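D-3-phosphoglycerate dehydrogenase-related protein (Vibrio cholerae, PDB 4S1V) probably catalyses the NAD-dependent oxidation of D-3-phosphoglycerate or a related D-2-hydroxyacid to the 2-oxoacid. Local coordinates at residues 191-195 and 196-200; 226-229 and 230-234; 246-249 and 250-254. All blocks are in the same frame, centred on the assembly; numbering follows the deposited sequence.

Contact 1 of 3, residues 191-195 and 196-200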
ATOM      1  N   GLN C 191      31.543 -16.989  19.252  1.00 24.00           N
ATOM      2  CA  GLN C 191      32.645 -16.841  18.304  1.00 23.94           C
ATOM      3  C   GLN C 191      33.199 -15.424  18.340  1.00 23.10           C
ATOM      4  O   GLN C 191      32.458 -14.466  18.569  1.00 22.40           O
ATOM      5  CB  GLN C 191      32.204 -17.182  16.880  1.00 23.95           C
ATOM      6  CG  GLN C 191      31.512 -18.525  16.732  1.00 24.47           C
ATOM      7  CD  GLN C 191      31.006 -18.748  15.324  1.00 26.27           C
ATOM      8  OE1 GLN C 191      31.794 -18.864  14.384  1.00 27.34           O
ATOM      9  NE2 GLN C 191      29.683 -18.820  15.168  1.00 26.32           N
ATOM     10  N   ALA C 192      34.509 -15.310  18.129  1.00 22.66           N
ATOM     11  CA  ALA C 192      35.142 -14.031  17.833  1.00 23.78           C
ATOM     12  C   ALA C 192      35.472 -13.981  16.348  1.00 24.82           C
ATOM     13  O   ALA C 192      36.096 -14.905  15.814  1.00 24.42           O
ATOM     14  CB  ALA C 192      36.403 -13.844  18.661  1.00 23.14           C
ATOM     15  N   ALA C 193      35.034 -12.910  15.684  1.00 25.26           N
ATOM     16  CA  ALA C 193      35.374 -12.677  14.286  1.00 25.48           C
ATOM     17  C   ALA C 193      36.877 -12.443  14.154  1.00 26.28           C
ATOM     18  O   ALA C 193      37.480 -11.787  15.008  1.00 27.26           O
ATOM     19  CB  ALA C 193      34.594 -11.486  13.735  1.00 25.65           C
ATOM     20  N   ALA C 194      37.464 -12.995  13.093  1.00 25.58           N
ATOM     21  CA  ALA C 194      38.888 -12.854  12.795  1.00 25.66           C
ATOM     22  C   ALA C 194      39.254 -11.392  12.544  1.00 26.29           C
ATOM     23  O   ALA C 194      40.302 -10.927  12.991  1.00 25.89           O
ATOM     24  CB  ALA C 194      39.263 -13.703  11.586  1.00 24.44           C
ATOM     25  N   ASP C 195      38.392 -10.694  11.807  1.00 26.88           N
ATOM     26  CA  ASP C 195      38.519  -9.254  11.572  1.00 28.22           C
ATOM     27  C   ASP C 195      37.156  -8.650  11.230  1.00 27.26           C
ATOM     28  O   ASP C 195      36.153  -9.371  11.149  1.00 27.00           O
ATOM     29  CB  ASP C 195      39.566  -8.940  10.485  1.00 29.75           C
ATOM     30  CG  ASP C 195      39.306  -9.673   9.174  1.00 31.70           C
ATOM     31  OD1 ASP C 195      38.132  -9.813   8.764  1.00 33.46           O
ATOM     32  OD2 ASP C 195      40.291 -10.096   8.534  1.00 33.86           O
ATOM     33  N   LYS C 196      37.135  -7.331  11.034  1.00 27.60           N
ATOM     34  CA  LYS C 196      35.918  -6.587  10.706  1.00 27.27           C
ATOM     35  C   LYS C 196      35.316  -7.080   9.388  1.00 27.25           C
ATOM     36  O   LYS C 196      34.090  -7.217   9.275  1.00 26.42           O
ATOM     37  CB  LYS C 196      36.205  -5.074  10.654  1.00 26.84           C
ATOM     38  CG  LYS C 196      34.984  -4.209  10.367  1.00 27.92           C
ATOM     39  CD  LYS C 196      35.274  -2.710  10.413  1.00 27.76           C
ATOM     40  CE  LYS C 196      36.045  -2.223   9.197  1.00 28.32           C
ATOM     41  NZ  LYS C 196      35.819  -0.768   8.970  1.00 29.51           N
ATOM     42  N   ALA C 197      36.182  -7.346   8.406  1.00 27.32           N
ATOM     43  CA  ALA C 197      35.749  -7.872   7.101  1.00 27.90           C
ATOM     44  C   ALA C 197      34.950  -9.179   7.236  1.00 28.23           C
ATOM     45  O   ALA C 197      33.866  -9.303   6.671  1.00 28.57           O
ATOM     46  CB  ALA C 197      36.934  -8.042   6.158  1.00 27.89           C
ATOM     47  N   GLU C 198      35.463 -10.136   8.008  1.00 28.67           N
ATOM     48  CA  GLU C 198      34.722 -11.376   8.275  1.00 27.85           C
ATOM     49  C   GLU C 198      33.389 -11.108   9.000  1.00 26.04           C
ATOM     50  O   GLU C 198      32.380 -11.750   8.714  1.00 26.21           O
ATOM     51  CB  GLU C 198      35.583 -12.364   9.077  1.00 29.56           C
ATOM     52  CG  GLU C 198      34.792 -13.488   9.734  1.00 30.87           C
ATOM     53  CD  GLU C 198      35.662 -14.548  10.389  1.00 32.91           C
ATOM     54  OE1 GLU C 198      36.368 -15.285   9.669  1.00 34.56           O
ATOM     55  OE2 GLU C 198      35.620 -14.665  11.629  1.00 33.39           O
ATOM     56  N   PHE C 199      33.400 -10.161   9.935  1.00 24.39           N
ATOM     57  CA  PHE C 199      32.228  -9.826  10.733  1.00 22.28           C
ATOM     58  C   PHE C 199      31.082  -9.339   9.852  1.00 22.76           C
ATOM     59  O   PHE C 199      29.973  -9.846   9.954  1.00 22.15           O
ATOM     60  CB  PHE C 199      32.597  -8.794  11.814  1.00 21.42           C
ATOM     61  CG  PHE C 199      31.442  -8.373  12.695  1.00 20.47           C
ATOM     62  CD1 PHE C 199      30.846  -9.274  13.577  1.00 19.76           C
ATOM     63  CD2 PHE C 199      30.971  -7.061  12.661  1.00 19.69           C
ATOM     64  CE1 PHE C 199      29.797  -8.872  14.395  1.00 19.66           C
ATOM     65  CE2 PHE C 199      29.924  -6.655  13.479  1.00 19.57           C
ATOM     66  CZ  PHE C 199      29.332  -7.562  14.342  1.00 19.28           C
ATOM     67  N   PHE C 200      31.353  -8.382   8.963  1.00 23.32           N
ATOM     68  CA  PHE C 200      30.313  -7.882   8.062  1.00 23.85           C
ATOM     69  C   PHE C 200      29.877  -8.890   7.006  1.00 24.75           C
ATOM     70  O   PHE C 200      28.710  -8.907   6.612  1.00 24.35           O
ATOM     71  CB  PHE C 200      30.708  -6.541   7.428  1.00 23.96           C
ATOM     72  CG  PHE C 200      30.474  -5.371   8.334  1.00 22.87           C
ATOM     73  CD1 PHE C 200      31.392  -5.049   9.323  1.00 23.50           C
ATOM     74  CD2 PHE C 200      29.317  -4.607   8.223  1.00 23.45           C
ATOM     75  CE1 PHE C 200      31.170  -3.981  10.185  1.00 23.23           C
ATOM     76  CE2 PHE C 200      29.089  -3.536   9.074  1.00 22.84           C
ATOM     77  CZ  PHE C 200      30.019  -3.223  10.058  1.00 23.21           C
TER
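The carboxylate of E198 is approached over its face: the backbone N of A194 reaches E198 OE2 at 2.9 Å from well above the carboxylate plane, and the hydrogen bond is nearly straight, 167° at the hydrogen. CA of A193 packs against the same oxygen at 3.3 Å, while A194 CB lies 3.8 Å from E198 OE1. The F199 ring has the A193 methyl at an oblique angle, the two side chains meeting through A193 CB and F199 CB at 3.9 Å. At the edge of the F200 ring, in its plane, sits the carbonyl O of K196. D195 is the N-cap of helix 196-202. Its CG is tucked between the backbone N and the carbonyl carbon (chi1 54°), which swings D195 OD1 back over the first turn to take the N-H of E198 N at 2.8 Å, nearly along its own C-O axis. E198 in turn takes the N-H of A194, the residue before the cap, so the two side chains tie the turn to the helix end. The D195 carbonyl O accepts from F199 N at 3.1 Å, in the carbonyl plane, and so begins the helical bonding. The turn leads from the edge strand 191-192 of the Rossmann-type sheet into the helix. K196, bent at chi3, carries NZ to a salt bridge with D224, and F199 and F200 pack on W153 of strand 150-153 and L206 of strand 205-208.

Contact 2 of 3, residues 226-229 and 230-234; sequences LAMK and PDSLF
S232 grips the carbonyl of K229 twice. Its OG gives the shorter bond, 2.7 Å to K229 O, lying in the carbonyl plane on a lone pair; its backbone N reaches the same K229 O at 3.1 Å from above that plane, 66° out of it. The two donors therefore use different approaches to one oxygen. OG is placed for this by its first torsion (chi1 61°), which sets it between the backbone N and the carbonyl carbon. Against the hydroxyl lies the methyl end of M228, CE to S232 OG 3.5 Å, and the same methyl touches F234 CB at 4.0 Å. M228 crosses F234 at about a right angle, and its SD stands 5.2 Å from the ring centroid in an oblique Met-aromatic contact; the bend at chi3 (73°) carries CE round to the serine. The hydrogen bond from S232 N to K229 O closes a type I beta turn from K229 to S232, with P230 and D231 at its corners, linking helix 222-226 to strand 233-236 of the parallel Rossmann-type sheet. Farther out, K229 runs extended to a salt bridge with D204, and D231 pairs with R143. L206 of the adjoining strand packs against both M228 and F234.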
ATOM      1  N   LEU C 226      28.258  -2.391   2.490  1.00 26.44           N
ATOM      2  CA  LEU C 226      28.152  -3.017   1.161  1.00 27.10           C
ATOM      3  C   LEU C 226      28.670  -4.454   1.128  1.00 27.59           C
ATOM      4  O   LEU C 226      28.288  -5.236   0.253  1.00 29.37           O
ATOM      5  CB  LEU C 226      28.857  -2.168   0.095  1.00 26.21           C
ATOM      6  CG  LEU C 226      28.179  -0.838  -0.258  1.00 26.09           C
ATOM      7  CD1 LEU C 226      29.166   0.109  -0.927  1.00 26.17           C
ATOM      8  CD2 LEU C 226      26.952  -1.073  -1.130  1.00 26.06           C
ATOM      9  N   ALA C 227      29.521  -4.794   2.095  1.00 27.37           N
ATOM     10  CA  ALA C 227      30.068  -6.139   2.222  1.00 26.62           C
ATOM     11  C   ALA C 227      29.115  -7.093   2.940  1.00 25.98           C
ATOM     12  O   ALA C 227      29.451  -8.258   3.152  1.00 24.73           O
ATOM     13  CB  ALA C 227      31.420  -6.100   2.929  1.00 26.72           C
ATOM     14  N   MET C 228      27.929  -6.605   3.310  1.00 25.13           N
ATOM     15  CA  MET C 228      26.967  -7.426   4.052  1.00 24.58           C
ATOM     16  C   MET C 228      26.153  -8.317   3.113  1.00 24.66           C
ATOM     17  O   MET C 228      26.068  -8.043   1.915  1.00 24.42           O
ATOM     18  CB  MET C 228      26.041  -6.551   4.916  1.00 24.96           C
ATOM     19  CG  MET C 228      26.719  -5.976   6.159  1.00 25.57           C
ATOM     20  SD  MET C 228      25.713  -4.858   7.161  1.00 24.67           S
ATOM     21  CE  MET C 228      24.574  -6.023   7.911  1.00 23.53           C
ATOM     22  N   LYS C 229      25.561  -9.377   3.660  1.00 23.66           N
ATOM     23  CA  LYS C 229      24.661 -10.247   2.900  1.00 25.62           C
ATOM     24  C   LYS C 229      23.470  -9.475   2.301  1.00 25.87           C
ATOM     25  O   LYS C 229      22.971  -8.526   2.916  1.00 26.27           O
ATOM     26  CB  LYS C 229      24.157 -11.397   3.777  1.00 26.25           C
ATOM     27  CG  LYS C 229      25.206 -12.439   4.105  1.00 26.96           C
ATOM     28  CD  LYS C 229      24.619 -13.494   5.025  1.00 28.83           C
ATOM     29  CE  LYS C 229      25.643 -14.556   5.398  1.00 29.65           C
ATOM     30  NZ  LYS C 229      25.095 -15.486   6.429  1.00 29.29           N
ATOM     31  N   PRO C 230      23.012  -9.874   1.096  1.00 26.50           N
ATOM     32  CA  PRO C 230      21.910  -9.156   0.414  1.00 25.78           C
ATOM     33  C   PRO C 230      20.534  -9.254   1.097  1.00 25.59           C
ATOM     34  O   PRO C 230      19.615  -8.508   0.730  1.00 24.86           O
ATOM     35  CB  PRO C 230      21.868  -9.804  -0.974  1.00 26.72           C
ATOM     36  CG  PRO C 230      22.508 -11.146  -0.790  1.00 27.38           C
ATOM     37  CD  PRO C 230      23.560 -10.964   0.262  1.00 25.96           C
ATOM     38  N   ASP C 231      20.398 -10.160   2.067  1.00 23.96           N
ATOM     39  CA  ASP C 231      19.180 -10.283   2.871  1.00 23.78           C
ATOM     40  C   ASP C 231      19.470 -10.063   4.366  1.00 23.70           C
ATOM     41  O   ASP C 231      18.741 -10.568   5.222  1.00 23.71           O
ATOM     42  CB  ASP C 231      18.521 -11.657   2.653  1.00 23.92           C
ATOM     43  CG  ASP C 231      19.418 -12.823   3.083  1.00 25.06           C
ATOM     44  OD1 ASP C 231      20.615 -12.601   3.380  1.00 24.99           O
ATOM     45  OD2 ASP C 231      18.926 -13.971   3.119  1.00 25.21           O
ATOM     46  N   SER C 232      20.539  -9.326   4.673  1.00 23.28           N
ATOM     47  CA  SER C 232      20.947  -9.103   6.063  1.00 22.97           C
ATOM     48  C   SER C 232      20.091  -8.035   6.753  1.00 22.14           C
ATOM     49  O   SER C 232      19.380  -7.259   6.096  1.00 21.23           O
ATOM     50  CB  SER C 232      22.429  -8.733   6.142  1.00 23.45           C
ATOM     51  OG  SER C 232      22.706  -7.540   5.427  1.00 23.77           O
ATOM     52  N   LEU C 233      20.156  -8.014   8.077  1.00 21.20           N
ATOM     53  CA  LEU C 233      19.510  -6.966   8.864  1.00 20.86           C
ATOM     54  C   LEU C 233      20.519  -6.197   9.716  1.00 20.56           C
ATOM     55  O   LEU C 233      21.171  -6.768  10.588  1.00 19.67           O
ATOM     56  CB  LEU C 233      18.388  -7.539   9.741  1.00 20.30           C
ATOM     57  CG  LEU C 233      17.848  -6.606  10.843  1.00 20.19           C
ATOM     58  CD1 LEU C 233      17.058  -5.428  10.272  1.00 20.25           C
ATOM     59  CD2 LEU C 233      17.009  -7.401  11.833  1.00 19.30           C
ATOM     60  N   PHE C 234      20.628  -4.898   9.455  1.00 20.08           N
ATOM     61  CA  PHE C 234      21.549  -4.045  10.189  1.00 20.47           C
ATOM     62  C   PHE C 234      20.816  -3.302  11.298  1.00 20.53           C
ATOM     63  O   PHE C 234      19.778  -2.693  11.066  1.00 20.56           O
ATOM     64  CB  PHE C 234      22.219  -3.056   9.240  1.00 20.01           C
ATOM     65  CG  PHE C 234      23.166  -2.117   9.914  1.00 19.95           C
ATOM     66  CD1 PHE C 234      24.471  -2.499  10.171  1.00 19.99           C
ATOM     67  CD2 PHE C 234      22.749  -0.839  10.287  1.00 19.82           C
ATOM     68  CE1 PHE C 234      25.359  -1.629  10.786  1.00 20.43           C
ATOM     69  CE2 PHE C 234      23.628   0.033  10.913  1.00 20.56           C
ATOM     70  CZ  PHE C 234      24.940  -0.361  11.156  1.00 20.46           C
TER

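Contact 3 of 3, residues 246-249 and 250-254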
ATOM      1  N   GLY C 246      25.374   9.430   6.088  1.00 25.43           N
ATOM      2  CA  GLY C 246      24.545   9.169   4.912  1.00 23.85           C
ATOM      3  C   GLY C 246      24.628   7.753   4.357  1.00 22.97           C
ATOM      4  O   GLY C 246      23.803   7.352   3.531  1.00 22.23           O
ATOM      5  N   ALA C 247      25.627   6.994   4.803  1.00 21.81           N
ATOM      6  CA  ALA C 247      25.929   5.694   4.202  1.00 20.45           C
ATOM      7  C   ALA C 247      24.794   4.686   4.368  1.00 20.35           C
ATOM      8  O   ALA C 247      24.486   3.947   3.426  1.00 19.06           O
ATOM      9  CB  ALA C 247      27.234   5.135   4.752  1.00 20.62           C
ATOM     10  N   LEU C 248      24.170   4.658   5.550  1.00 19.07           N
ATOM     11  CA  LEU C 248      23.061   3.735   5.782  1.00 20.01           C
ATOM     12  C   LEU C 248      21.891   3.999   4.836  1.00 20.26           C
ATOM     13  O   LEU C 248      21.360   3.060   4.218  1.00 20.09           O
ATOM     14  CB  LEU C 248      22.566   3.767   7.233  1.00 19.66           C
ATOM     15  CG  LEU C 248      21.466   2.721   7.556  1.00 20.20           C
ATOM     16  CD1 LEU C 248      21.920   1.279   7.345  1.00 20.12           C
ATOM     17  CD2 LEU C 248      20.918   2.895   8.967  1.00 18.82           C
ATOM     18  N   TYR C 249      21.485   5.265   4.732  1.00 19.78           N
ATOM     19  CA  TYR C 249      20.378   5.604   3.833  1.00 21.03           C
ATOM     20  C   TYR C 249      20.701   5.209   2.394  1.00 20.87           C
ATOM     21  O   TYR C 249      19.900   4.561   1.728  1.00 21.63           O
ATOM     22  CB  TYR C 249      19.972   7.090   3.880  1.00 20.31           C
ATOM     23  CG  TYR C 249      19.002   7.383   2.751  1.00 20.67           C
ATOM     24  CD1 TYR C 249      17.660   7.024   2.865  1.00 20.92           C
ATOM     25  CD2 TYR C 249      19.442   7.919   1.538  1.00 20.78           C
ATOM     26  CE1 TYR C 249      16.772   7.235   1.828  1.00 21.56           C
ATOM     27  CE2 TYR C 249      18.562   8.122   0.482  1.00 21.03           C
ATOM     28  CZ  TYR C 249      17.229   7.777   0.635  1.00 21.25           C
ATOM     29  OH  TYR C 249      16.332   7.973  -0.381  1.00 21.12           O
ATOM     30  N   SER C 250      21.873   5.616   1.920  1.00 21.56           N
ATOM     31  CA  SER C 250      22.272   5.353   0.538  1.00 21.59           C
ATOM     32  C   SER C 250      22.187   3.858   0.221  1.00 21.86           C
ATOM     33  O   SER C 250      21.664   3.475  -0.828  1.00 22.25           O
ATOM     34  CB  SER C 250      23.679   5.894   0.277  1.00 21.41           C
ATOM     35  OG  SER C 250      24.042   5.723  -1.088  1.00 22.55           O
ATOM     36  N   VAL C 251      22.660   3.023   1.150  1.00 21.52           N
ATOM     37  CA  VAL C 251      22.724   1.562   0.958  1.00 21.63           C
ATOM     38  C   VAL C 251      21.348   0.890   1.039  1.00 22.35           C
ATOM     39  O   VAL C 251      21.013   0.050   0.206  1.00 23.04           O
ATOM     40  CB  VAL C 251      23.709   0.906   1.958  1.00 21.26           C
ATOM     41  CG1 VAL C 251      23.586  -0.608   1.946  1.00 21.93           C
ATOM     42  CG2 VAL C 251      25.144   1.307   1.638  1.00 20.85           C
ATOM     43  N   MET C 252      20.541   1.276   2.022  1.00 22.66           N
ATOM     44  CA  MET C 252      19.198   0.717   2.159  1.00 23.30           C
ATOM     45  C   MET C 252      18.287   1.085   0.983  1.00 23.53           C
ATOM     46  O   MET C 252      17.509   0.250   0.500  1.00 23.46           O
ATOM     47  CB  MET C 252      18.577   1.125   3.497  1.00 24.35           C
ATOM     48  CG  MET C 252      19.301   0.541   4.705  1.00 25.01           C
ATOM     49  SD  MET C 252      19.438  -1.259   4.634  1.00 25.69           S
ATOM     50  CE  MET C 252      21.152  -1.461   5.091  1.00 25.96           C
ATOM     51  N   GLN C 253      18.389   2.327   0.518  1.00 23.35           N
ATOM     52  CA  GLN C 253      17.601   2.772  -0.628  1.00 24.28           C
ATOM     53  C   GLN C 253      17.956   1.939  -1.856  1.00 23.36           C
ATOM     54  O   GLN C 253      17.072   1.533  -2.603  1.00 24.34           O
ATOM     55  CB  GLN C 253      17.804   4.273  -0.889  1.00 25.30           C
ATOM     56  CG  GLN C 253      17.876   4.666  -2.367  1.00 28.07           C
ATOM     57  CD  GLN C 253      16.521   4.724  -3.020  1.00 29.73           C
ATOM     58  OE1 GLN C 253      16.373   4.473  -4.222  1.00 29.63           O
ATOM     59  NE2 GLN C 253      15.509   5.061  -2.224  1.00 32.90           N
ATOM     60  N   ALA C 254      19.246   1.670  -2.033  1.00 23.16           N
ATOM     61  CA  ALA C 254      19.753   0.903  -3.177  1.00 23.82           C
ATOM     62  C   ALA C 254      19.407  -0.595  -3.144  1.00 24.28           C
ATOM     63  O   ALA C 254      19.435  -1.273  -4.180  1.00 24.26           O
ATOM     64  CB  ALA C 254      21.263   1.090  -3.292  1.00 22.74           C
TER
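Y249 and Q253, one helical turn apart, run side by side in the same direction. CB of Y249 starts next to the backbone N of S250, and a chi1 of 170° sets CG opposite the backbone N of Y249 and beside its carbonyl carbon, laying the ring along the helix toward Q253. CG and CD2 stay close by the same amide, Y249 CD2 to S250 N being 3.4 Å. Farther along the ring, Y249 CZ comes to Q253 CB at 3.9 Å. Q253 CB sits over one face, offset toward the rim, in a CH-pi contact 4.2 Å from the Y249 ring centroid. At the tip, Y249 OH lies 3.5 Å from Q253 NE2, the ring and amide planes being 39° apart. The polar ends find their partners across the subunit boundary: Y249 OH is hydrogen-bonded to V30 O of the second subunit and Q253 NE2 to N12 OD1 of the same subunit, while F31 of that subunit meets the tyrosine ring with nearly parallel planes. S250 OG likewise bonds to T29 of the second subunit, and also to K222 of its own chain. On another side of the helix, L248 CD1 meets M252 CE at 3.6 Å. Beneath these side chains the main chain is regular alpha-helix, with four successive i to i+4 bonds; G246 holds the N-cap position. Helix 247-254 is the crossover of the beta-alpha-beta unit between strands 233-236 and 259-262: L248 and M252 face strand 259-262, V251 packs on helix 222-226, and Y249, S250 and Q253 turn to the second subunit.

How the contacts relate
The three contacts follow in series along the chain, all within the family's NAD-binding range. Contacts 1 and 2 have centres 14 Å apart and touch where F200 O packs on M228 CG; both reach the seven-stranded parallel sheet, contact 1 leaving its edge strand 191-192 and contact 2 entering strand 233-236. Contact 3 lies on the next helix, 12 Å between centres from contact 2, to which it is joined by F234 CD2 on L248 CD1 and L226 CD2 on V251 CG2. Contacts 1 and 3 do not touch, their centres being 22 Å apart. The series thus leads from an outer edge of the Rossmann-type domain to the helix that packs against another subunit.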